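Local coordinates for DNA translocase coupling protein (Clostridium perfringens, PDB 6O1X), which binds ATP and, as a probable FtsK/SpoIIIE-type DNA translocase, is thought to couple plasmid DNA to the conjugation machinery, at residues A[187-192]-A[254-259]; A[192-197]-A[227-232]. One frame throughout, in Å; residues are numbered along the deposited sequence.

Interaction 1. Residues A[187-192]-A[254-259]. With BGC (beta-D-glucopyranose), chain D.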
ATOM      1  N   ALA A 187       3.223   2.970  27.303  1.00 37.45           N
ATOM      2  CA  ALA A 187       2.136   2.063  26.952  1.00 34.49           C
ATOM      3  C   ALA A 187       2.546   1.207  25.731  1.00 36.66           C
ATOM      4  O   ALA A 187       2.221   0.028  25.694  1.00 35.82           O
ATOM      5  CB  ALA A 187       0.871   2.852  26.669  1.00 33.91           C
ATOM      6  N   ALA A 188       3.315   1.786  24.781  1.00 31.30           N
ATOM      7  CA  ALA A 188       3.780   1.072  23.603  1.00 30.80           C
ATOM      8  C   ALA A 188       4.807   0.013  24.006  1.00 35.42           C
ATOM      9  O   ALA A 188       4.703  -1.125  23.546  1.00 35.03           O
ATOM     10  CB  ALA A 188       4.358   2.043  22.573  1.00 31.38           C
ATOM     11  N   GLU A 189       5.748   0.368  24.904  1.00 32.33           N
ATOM     12  CA  GLU A 189       6.754  -0.554  25.426  1.00 33.10           C
ATOM     13  C   GLU A 189       6.105  -1.728  26.122  1.00 35.72           C
ATOM     14  O   GLU A 189       6.439  -2.863  25.816  1.00 34.95           O
ATOM     15  CB  GLU A 189       7.743   0.152  26.373  1.00 35.38           C
ATOM     16  CG  GLU A 189       9.061  -0.590  26.491  1.00 43.99           C
ATOM     17  CD  GLU A 189       9.794  -0.388  27.794  1.00 54.40           C
ATOM     18  OE1 GLU A 189       9.327  -0.901  28.834  1.00 53.41           O
ATOM     19  OE2 GLU A 189      10.856   0.271  27.767  1.00 52.16           O
ATOM     20  N   LYS A 190       5.132  -1.464  27.019  1.00 32.41           N
ATOM     21  CA  LYS A 190       4.383  -2.503  27.705  1.00 30.32           C
ATOM     22  C   LYS A 190       3.605  -3.364  26.666  1.00 36.32           C
ATOM     23  O   LYS A 190       3.659  -4.584  26.753  1.00 39.32           O
ATOM     24  CB  LYS A 190       3.469  -1.860  28.747  1.00 32.66           C
ATOM     25  CG  LYS A 190       2.392  -2.771  29.302  1.00 41.37           C
ATOM     26  CD  LYS A 190       1.587  -2.094  30.375  1.00 45.85           C
ATOM     27  CE  LYS A 190       0.336  -2.892  30.696  1.00 51.05           C
ATOM     28  NZ  LYS A 190       0.646  -4.112  31.480  1.00 64.78           N
ATOM     29  N   LEU A 191       2.962  -2.741  25.650  1.00 31.75           N
ATOM     30  CA  LEU A 191       2.232  -3.446  24.593  1.00 30.52           C
ATOM     31  C   LEU A 191       3.123  -4.426  23.790  1.00 34.79           C
ATOM     32  O   LEU A 191       2.806  -5.608  23.660  1.00 34.92           O
ATOM     33  CB  LEU A 191       1.543  -2.460  23.619  1.00 29.97           C
ATOM     34  CG  LEU A 191       0.825  -3.138  22.409  1.00 35.61           C
ATOM     35  CD1 LEU A 191      -0.377  -3.939  22.850  1.00 34.81           C
ATOM     36  CD2 LEU A 191       0.449  -2.143  21.296  1.00 39.66           C
ATOM     37  N   PHE A 192       4.196  -3.907  23.226  1.00 31.10           N
ATOM     38  CA  PHE A 192       5.104  -4.639  22.376  1.00 31.07           C
ATOM     39  C   PHE A 192       5.827  -5.751  23.140  1.00 33.89           C
ATOM     40  O   PHE A 192       6.003  -6.828  22.591  1.00 32.58           O
ATOM     41  CB  PHE A 192       6.037  -3.670  21.647  1.00 32.97           C
ATOM     42  CG  PHE A 192       5.374  -3.030  20.456  1.00 35.41           C
ATOM     43  CD1 PHE A 192       5.313  -3.687  19.237  1.00 40.21           C
ATOM     44  CD2 PHE A 192       4.805  -1.767  20.551  1.00 39.30           C
ATOM     45  CE1 PHE A 192       4.691  -3.091  18.130  1.00 42.40           C
ATOM     46  CE2 PHE A 192       4.163  -1.179  19.451  1.00 42.23           C
ATOM     47  CZ  PHE A 192       4.099  -1.849  18.253  1.00 40.50           C
ATOM     48  N   VAL A 254      14.574   2.095  21.790  1.00 35.64           N
ATOM     49  CA  VAL A 254      15.577   1.076  21.433  1.00 35.93           C
ATOM     50  C   VAL A 254      14.929  -0.336  21.572  1.00 42.64           C
ATOM     51  O   VAL A 254      14.955  -1.129  20.630  1.00 44.05           O
ATOM     52  CB  VAL A 254      16.864   1.216  22.304  1.00 39.27           C
ATOM     53  CG1 VAL A 254      17.727  -0.064  22.276  1.00 37.52           C
ATOM     54  CG2 VAL A 254      17.684   2.424  21.873  1.00 39.35           C
ATOM     55  N   ARG A 255      14.343  -0.595  22.753  1.00 37.21           N
ATOM     56  CA  ARG A 255      13.624  -1.788  23.158  1.00 36.64           C
ATOM     57  C   ARG A 255      12.387  -2.041  22.236  1.00 38.61           C
ATOM     58  O   ARG A 255      12.207  -3.180  21.794  1.00 36.95           O
ATOM     59  CB  ARG A 255      13.187  -1.621  24.617  1.00 35.82           C
ATOM     60  CG  ARG A 255      13.768  -2.635  25.548  1.00 45.12           C
ATOM     61  CD  ARG A 255      14.369  -2.074  26.828  1.00 46.58           C
ATOM     62  NE  ARG A 255      13.577  -1.028  27.469  1.00 39.90           N
ATOM     63  CZ  ARG A 255      14.077  -0.145  28.332  1.00 50.24           C
ATOM     64  NH1 ARG A 255      15.351  -0.211  28.703  1.00 33.03           N
ATOM     65  NH2 ARG A 255      13.304   0.798  28.843  1.00 27.60           N
ATOM     66  N   ILE A 256      11.536  -1.002  21.960  1.00 33.51           N
ATOM     67  CA  ILE A 256      10.376  -1.137  21.030  1.00 33.10           C
ATOM     68  C   ILE A 256      10.859  -1.573  19.610  1.00 41.24           C
ATOM     69  O   ILE A 256      10.229  -2.432  18.983  1.00 41.24           O
ATOM     70  CB  ILE A 256       9.438   0.118  20.983  1.00 34.59           C
ATOM     71  CG1 ILE A 256       8.749   0.351  22.356  1.00 34.36           C
ATOM     72  CG2 ILE A 256       8.382   0.011  19.845  1.00 33.40           C
ATOM     73  CD1 ILE A 256       8.385   1.797  22.648  1.00 34.26           C
ATOM     74  N   GLU A 257      11.989  -1.010  19.139  1.00 40.23           N
ATOM     75  CA  GLU A 257      12.568  -1.381  17.843  1.00 42.07           C
ATOM     76  C   GLU A 257      12.907  -2.890  17.803  1.00 45.83           C
ATOM     77  O   GLU A 257      12.667  -3.532  16.788  1.00 47.75           O
ATOM     78  CB  GLU A 257      13.804  -0.509  17.514  1.00 44.02           C
ATOM     79  CG  GLU A 257      14.559  -0.935  16.262  1.00 57.42           C
ATOM     80  CD  GLU A 257      15.863  -0.226  15.937  1.00 90.77           C
ATOM     81  OE1 GLU A 257      16.480   0.366  16.854  1.00 97.59           O
ATOM     82  OE2 GLU A 257      16.281  -0.283  14.757  1.00 80.50           O
ATOM     83  N   GLY A 258      13.437  -3.419  18.906  1.00 39.79           N
ATOM     84  CA  GLY A 258      13.788  -4.828  19.035  1.00 38.40           C
ATOM     85  C   GLY A 258      12.544  -5.710  19.072  1.00 39.16           C
ATOM     86  O   GLY A 258      12.493  -6.738  18.395  1.00 37.71           O
ATOM     87  N   TYR A 259      11.516  -5.304  19.836  1.00 34.08           N
ATOM     88  CA  TYR A 259      10.273  -6.066  19.908  1.00 34.69           C
ATOM     89  C   TYR A 259       9.632  -6.157  18.516  1.00 40.69           C
ATOM     90  O   TYR A 259       9.250  -7.245  18.094  1.00 39.34           O
ATOM     91  CB  TYR A 259       9.283  -5.460  20.919  1.00 35.60           C
ATOM     92  CG  TYR A 259       9.793  -5.328  22.344  1.00 35.62           C
ATOM     93  CD1 TYR A 259      10.637  -6.288  22.898  1.00 36.60           C
ATOM     94  CD2 TYR A 259       9.369  -4.280  23.163  1.00 35.63           C
ATOM     95  CE1 TYR A 259      11.076  -6.188  24.222  1.00 38.15           C
ATOM     96  CE2 TYR A 259       9.819  -4.157  24.479  1.00 36.08           C
ATOM     97  CZ  TYR A 259      10.674  -5.112  25.003  1.00 46.98           C
ATOM     98  OH  TYR A 259      11.102  -5.001  26.303  1.00 51.75           O
TER
HETATM   99  C2  BGC D 602      -4.070  -7.469  27.676  1.00 89.22           C
HETATM  100  C3  BGC D 602      -3.222  -7.535  28.942  1.00 89.66           C
HETATM  101  C4  BGC D 602      -1.822  -6.991  28.673  1.00 88.41           C
HETATM  102  C5  BGC D 602      -1.912  -5.595  28.059  1.00 87.76           C
HETATM  103  C6  BGC D 602      -0.576  -5.035  27.639  1.00 85.53           C
HETATM  104  C1  BGC D 602      -4.073  -6.042  27.140  1.00 89.18           C
HETATM  105  O1  BGC D 602      -4.856  -5.971  26.001  1.00 89.62           O
HETATM  106  O2  BGC D 602      -5.408  -7.888  27.930  1.00 91.35           O
HETATM  107  O3  BGC D 602      -3.146  -8.875  29.418  1.00 89.98           O
HETATM  108  O4  BGC D 602      -1.074  -6.934  29.883  1.00 88.80           O
HETATM  109  O5  BGC D 602      -2.730  -5.634  26.877  1.00 88.94           O
HETATM  110  O6  BGC D 602      -0.716  -3.705  27.154  1.00 85.18           O

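Interaction 2. Residues A[192-197]-A[227-232]. With BGC (beta-D-glucopyranose), chain D.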
ATOM      1  N   PHE A 192       4.196  -3.907  23.226  1.00 31.10           N
ATOM      2  CA  PHE A 192       5.104  -4.639  22.376  1.00 31.07           C
ATOM      3  C   PHE A 192       5.827  -5.751  23.140  1.00 33.89           C
ATOM      4  O   PHE A 192       6.003  -6.828  22.591  1.00 32.58           O
ATOM      5  CB  PHE A 192       6.037  -3.670  21.647  1.00 32.97           C
ATOM      6  CG  PHE A 192       5.374  -3.030  20.456  1.00 35.41           C
ATOM      7  CD1 PHE A 192       5.313  -3.687  19.237  1.00 40.21           C
ATOM      8  CD2 PHE A 192       4.805  -1.767  20.551  1.00 39.30           C
ATOM      9  CE1 PHE A 192       4.691  -3.091  18.130  1.00 42.40           C
ATOM     10  CE2 PHE A 192       4.163  -1.179  19.451  1.00 42.23           C
ATOM     11  CZ  PHE A 192       4.099  -1.849  18.253  1.00 40.50           C
ATOM     12  N   LYS A 193       6.154  -5.520  24.428  1.00 31.22           N
ATOM     13  CA  LYS A 193       6.735  -6.535  25.290  1.00 30.68           C
ATOM     14  C   LYS A 193       5.689  -7.664  25.419  1.00 33.24           C
ATOM     15  O   LYS A 193       6.004  -8.824  25.172  1.00 31.38           O
ATOM     16  CB  LYS A 193       7.136  -5.939  26.656  1.00 32.94           C
ATOM     17  CG  LYS A 193       7.677  -6.956  27.676  1.00 41.92           C
ATOM     18  CD  LYS A 193       8.858  -7.788  27.118  1.00 53.11           C
ATOM     19  CE  LYS A 193       9.403  -8.801  28.105  1.00 52.70           C
ATOM     20  NZ  LYS A 193      10.284  -9.781  27.428  1.00 61.32           N
ATOM     21  N   TYR A 194       4.430  -7.300  25.715  1.00 30.77           N
ATOM     22  CA  TYR A 194       3.344  -8.263  25.799  1.00 31.42           C
ATOM     23  C   TYR A 194       3.158  -9.050  24.474  1.00 38.36           C
ATOM     24  O   TYR A 194       2.869 -10.249  24.517  1.00 37.45           O
ATOM     25  CB  TYR A 194       2.044  -7.553  26.199  1.00 32.46           C
ATOM     26  CG  TYR A 194       0.802  -8.353  25.894  1.00 34.32           C
ATOM     27  CD1 TYR A 194       0.441  -9.442  26.685  1.00 36.45           C
ATOM     28  CD2 TYR A 194       0.018  -8.063  24.782  1.00 36.58           C
ATOM     29  CE1 TYR A 194      -0.666 -10.234  26.368  1.00 38.98           C
ATOM     30  CE2 TYR A 194      -1.085  -8.859  24.443  1.00 38.80           C
ATOM     31  CZ  TYR A 194      -1.427  -9.937  25.249  1.00 47.74           C
ATOM     32  OH  TYR A 194      -2.533 -10.692  24.976  1.00 54.70           O
ATOM     33  N   LEU A 195       3.310  -8.367  23.309  1.00 35.42           N
ATOM     34  CA  LEU A 195       3.116  -8.985  21.998  1.00 35.42           C
ATOM     35  C   LEU A 195       4.171  -9.998  21.665  1.00 36.45           C
ATOM     36  O   LEU A 195       3.836 -11.062  21.136  1.00 35.36           O
ATOM     37  CB  LEU A 195       3.000  -7.941  20.877  1.00 35.72           C
ATOM     38  CG  LEU A 195       1.714  -7.125  20.858  1.00 39.05           C
ATOM     39  CD1 LEU A 195       1.858  -5.926  19.918  1.00 37.61           C
ATOM     40  CD2 LEU A 195       0.480  -8.021  20.587  1.00 38.78           C
ATOM     41  N   VAL A 196       5.434  -9.685  21.992  1.00 30.84           N
ATOM     42  CA  VAL A 196       6.572 -10.591  21.796  1.00 30.64           C
ATOM     43  C   VAL A 196       6.353 -11.817  22.712  1.00 37.38           C
ATOM     44  O   VAL A 196       6.505 -12.963  22.261  1.00 38.66           O
ATOM     45  CB  VAL A 196       7.929  -9.843  22.039  1.00 33.45           C
ATOM     46  CG1 VAL A 196       9.091 -10.792  22.304  1.00 33.42           C
ATOM     47  CG2 VAL A 196       8.263  -8.957  20.868  1.00 32.44           C
ATOM     48  N   ASP A 197       5.924 -11.576  23.972  1.00 33.70           N
ATOM     49  CA  ASP A 197       5.640 -12.654  24.918  1.00 33.51           C
ATOM     50  C   ASP A 197       4.461 -13.532  24.486  1.00 35.57           C
ATOM     51  O   ASP A 197       4.563 -14.762  24.583  1.00 36.89           O
ATOM     52  CB  ASP A 197       5.472 -12.108  26.341  1.00 35.99           C
ATOM     53  CG  ASP A 197       6.795 -11.580  26.922  1.00 55.12           C
ATOM     54  OD1 ASP A 197       7.867 -11.822  26.301  1.00 56.88           O
ATOM     55  OD2 ASP A 197       6.758 -10.921  27.990  1.00 64.17           O
ATOM     56  N   LYS A 227      -7.203 -15.999  19.330  1.00 38.52           N
ATOM     57  CA  LYS A 227      -7.787 -15.048  18.412  1.00 37.11           C
ATOM     58  C   LYS A 227      -6.673 -14.343  17.646  1.00 39.46           C
ATOM     59  O   LYS A 227      -5.577 -14.170  18.184  1.00 39.29           O
ATOM     60  CB  LYS A 227      -8.665 -14.039  19.171  1.00 39.03           C
ATOM     61  CG  LYS A 227     -10.027 -14.580  19.587  1.00 49.53           C
ATOM     62  CD  LYS A 227     -10.921 -13.467  20.140  1.00 65.92           C
ATOM     63  CE  LYS A 227     -12.397 -13.812  20.122  1.00 82.21           C
ATOM     64  NZ  LYS A 227     -13.000 -13.703  18.758  1.00 89.76           N
ATOM     65  N   ARG A 228      -6.944 -13.935  16.395  1.00 34.09           N
ATOM     66  CA  ARG A 228      -5.973 -13.166  15.612  1.00 32.87           C
ATOM     67  C   ARG A 228      -5.797 -11.808  16.308  1.00 34.71           C
ATOM     68  O   ARG A 228      -6.779 -11.171  16.718  1.00 32.42           O
ATOM     69  CB  ARG A 228      -6.459 -12.942  14.147  1.00 29.81           C
ATOM     70  CG  ARG A 228      -5.447 -12.139  13.284  1.00 29.71           C
ATOM     71  CD  ARG A 228      -5.743 -12.093  11.776  1.00 27.00           C
ATOM     72  NE  ARG A 228      -5.943 -13.434  11.215  1.00 27.23           N
ATOM     73  CZ  ARG A 228      -4.968 -14.231  10.789  1.00 45.83           C
ATOM     74  NH1 ARG A 228      -3.702 -13.825  10.826  1.00 31.12           N
ATOM     75  NH2 ARG A 228      -5.247 -15.458  10.355  1.00 29.73           N
ATOM     76  N   ILE A 229      -4.554 -11.366  16.425  1.00 32.75           N
ATOM     77  CA  ILE A 229      -4.246 -10.057  17.001  1.00 32.21           C
ATOM     78  C   ILE A 229      -3.783  -9.151  15.869  1.00 37.42           C
ATOM     79  O   ILE A 229      -2.825  -9.471  15.169  1.00 36.56           O
ATOM     80  CB  ILE A 229      -3.239 -10.145  18.197  1.00 34.44           C
ATOM     81  CG1 ILE A 229      -3.864 -10.945  19.390  1.00 32.62           C
ATOM     82  CG2 ILE A 229      -2.770  -8.728  18.637  1.00 35.38           C
ATOM     83  CD1 ILE A 229      -2.995 -11.183  20.562  1.00 29.86           C
ATOM     84  N   ILE A 230      -4.496  -8.050  15.661  1.00 35.49           N
ATOM     85  CA  ILE A 230      -4.133  -7.061  14.653  1.00 35.16           C
ATOM     86  C   ILE A 230      -3.551  -5.819  15.344  1.00 37.46           C
ATOM     87  O   ILE A 230      -4.195  -5.225  16.204  1.00 37.44           O
ATOM     88  CB  ILE A 230      -5.252  -6.742  13.583  1.00 37.65           C
ATOM     89  CG1 ILE A 230      -4.809  -5.616  12.611  1.00 37.96           C
ATOM     90  CG2 ILE A 230      -6.581  -6.330  14.224  1.00 38.48           C
ATOM     91  CD1 ILE A 230      -3.524  -5.788  11.869  1.00 40.71           C
ATOM     92  N   VAL A 231      -2.331  -5.436  14.945  1.00 33.40           N
ATOM     93  CA  VAL A 231      -1.596  -4.274  15.482  1.00 32.25           C
ATOM     94  C   VAL A 231      -1.407  -3.199  14.395  1.00 34.87           C
ATOM     95  O   VAL A 231      -0.679  -3.409  13.416  1.00 34.03           O
ATOM     96  CB  VAL A 231      -0.233  -4.676  16.120  1.00 34.59           C
ATOM     97  CG1 VAL A 231       0.323  -3.527  16.971  1.00 33.79           C
ATOM     98  CG2 VAL A 231      -0.363  -5.958  16.932  1.00 33.43           C
ATOM     99  N   VAL A 232      -2.046  -2.052  14.580  1.00 30.94           N
ATOM    100  CA  VAL A 232      -1.963  -0.985  13.599  1.00 30.74           C
ATOM    101  C   VAL A 232      -1.042   0.083  14.133  1.00 33.04           C
ATOM    102  O   VAL A 232      -1.344   0.707  15.141  1.00 32.49           O
ATOM    103  CB  VAL A 232      -3.358  -0.415  13.167  1.00 35.75           C
ATOM    104  CG1 VAL A 232      -3.199   0.601  12.043  1.00 36.74           C
ATOM    105  CG2 VAL A 232      -4.309  -1.516  12.736  1.00 35.34           C
TER
HETATM  106  C2  BGC D 602      -4.070  -7.469  27.676  1.00 89.22           C
HETATM  107  C3  BGC D 602      -3.222  -7.535  28.942  1.00 89.66           C
HETATM  108  C4  BGC D 602      -1.822  -6.991  28.673  1.00 88.41           C
HETATM  109  C5  BGC D 602      -1.912  -5.595  28.059  1.00 87.76           C
HETATM  110  C6  BGC D 602      -0.576  -5.035  27.639  1.00 85.53           C
HETATM  111  C1  BGC D 602      -4.073  -6.042  27.140  1.00 89.18           C
HETATM  112  O1  BGC D 602      -4.856  -5.971  26.001  1.00 89.62           O
HETATM  113  O2  BGC D 602      -5.408  -7.888  27.930  1.00 91.35           O
HETATM  114  O3  BGC D 602      -3.146  -8.875  29.418  1.00 89.98           O
HETATM  115  O4  BGC D 602      -1.074  -6.934  29.883  1.00 88.80           O
HETATM  116  O5  BGC D 602      -2.730  -5.634  26.877  1.00 88.94           O
HETATM  117  O6  BGC D 602      -0.716  -3.705  27.154  1.00 85.18           O

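Interaction 1. Residues A[187-192]-A[254-259]
Glu189 reaches across from helix 185-209 to Arg255 on helix 247-266, where the axes of segments 187-192 and 254-259 pass 9.5 Å apart at 31°. Its CB rests against CG1 and CD1 of Ile256. CG, anti to the backbone N (chi1 -157°), passes the ring of Tyr259, 4.2 Å from CE2, and the extended chain then carries the carboxylate to the arginine. There OE2 takes both bonds: Arg255 NH2 arrives at 2.7 Å on the syn lone pair, while NE, 3.0 Å from the same OE2, comes from above the carboxylate plane. NE and NH2 thus grip one oxygen side-on, in the guanidinium plane, with the carboxylate turned 76° from that plane. Beneath this ion pair the contact turns apolar. Ile256 CD1 meets Ala188 CB at 4.0 Å, and its CG2 sits over one face of the Phe192 ring, near the rim. Tyr259 packs its CD2 3.7 Å from Phe192 CB. Helix 185-209, which also packs on strands 159-163 and 179-182, is thus joined to helix 247-266 by an apolar inner seam with a charged outer edge; concentrating both donors on OE2 would probably draw negative charge toward that oxygen.

Interaction 2. Residues A[192-197]-A[227-232]
Leu195 and Val231 meet tip to tip where helix 185-209 lies on strand 229-233, and the cross-contact between them is wholly apolar. Leu195 CD1 touches Val231 CG2 at 3.7 Å, with Val231 CG1 slightly farther off. The other branch, CD2, turns to Ile229 and comes 3.9 Å from its CG2, the two side chains crossing at a slant. With CG anti to the carbonyl carbon (chi1 -71°), the branched end of Leu195 is directed at the strand, and the fork at CG then gives CD1 to Val231 and CD2 to Ile229, two residues that project from the same face. Phe192, one turn earlier, adds a looser touch, its CZ 4.3 Å from Val231 CG1, and at the other end Tyr194 OH is 4.5 Å from Ile229 CD1.

Polar links lie beside this layer and do not cross it. On the far side of the helix Lys193 NZ makes a weak, 3.4 Å salt bridge to Asp197 OD1. Behind the strand, Arg228 is bound to Glu109, Asn127 and Asn273.

A bound glucose supplies the carbohydrate contact. Its C4 lies over one face of the Tyr194 ring, offset toward the rim and 3.9 Å from CD1, while Tyr161 hydrogen-bonds the sugar from the neighbouring strand 159-163. Segment 192-197 and strand residues 229-232 run roughly antiparallel, 146° between their directions, as in the alpha/beta layering of P-loop NTPases. With no hydrogen bond between the segments, the contact relies on apolar burial and close fit.

How the interactions relate
Both contacts use helix 185-209 and share Phe192, whose ring meets Ile256 in interaction 1 and Val231 in interaction 2. Their centres are 11 Å apart, and interaction 2 is nested along the chain inside the loop closed by interaction 1. Interaction 2 is buried, joining the helix to a strand within the large mixed sheet by apolar packing, without a hydrogen bond across it. Interaction 1 is only partly buried: it sets the helix against helix 247-266 and adds an ion pair at its more exposed edge. The two also touch directly, Tyr259 packing on Lys193 and Val196. Glucose lies along the same helix, near Lys190 and Leu191 of segment 187-192 and against Tyr194 of segment 192-197.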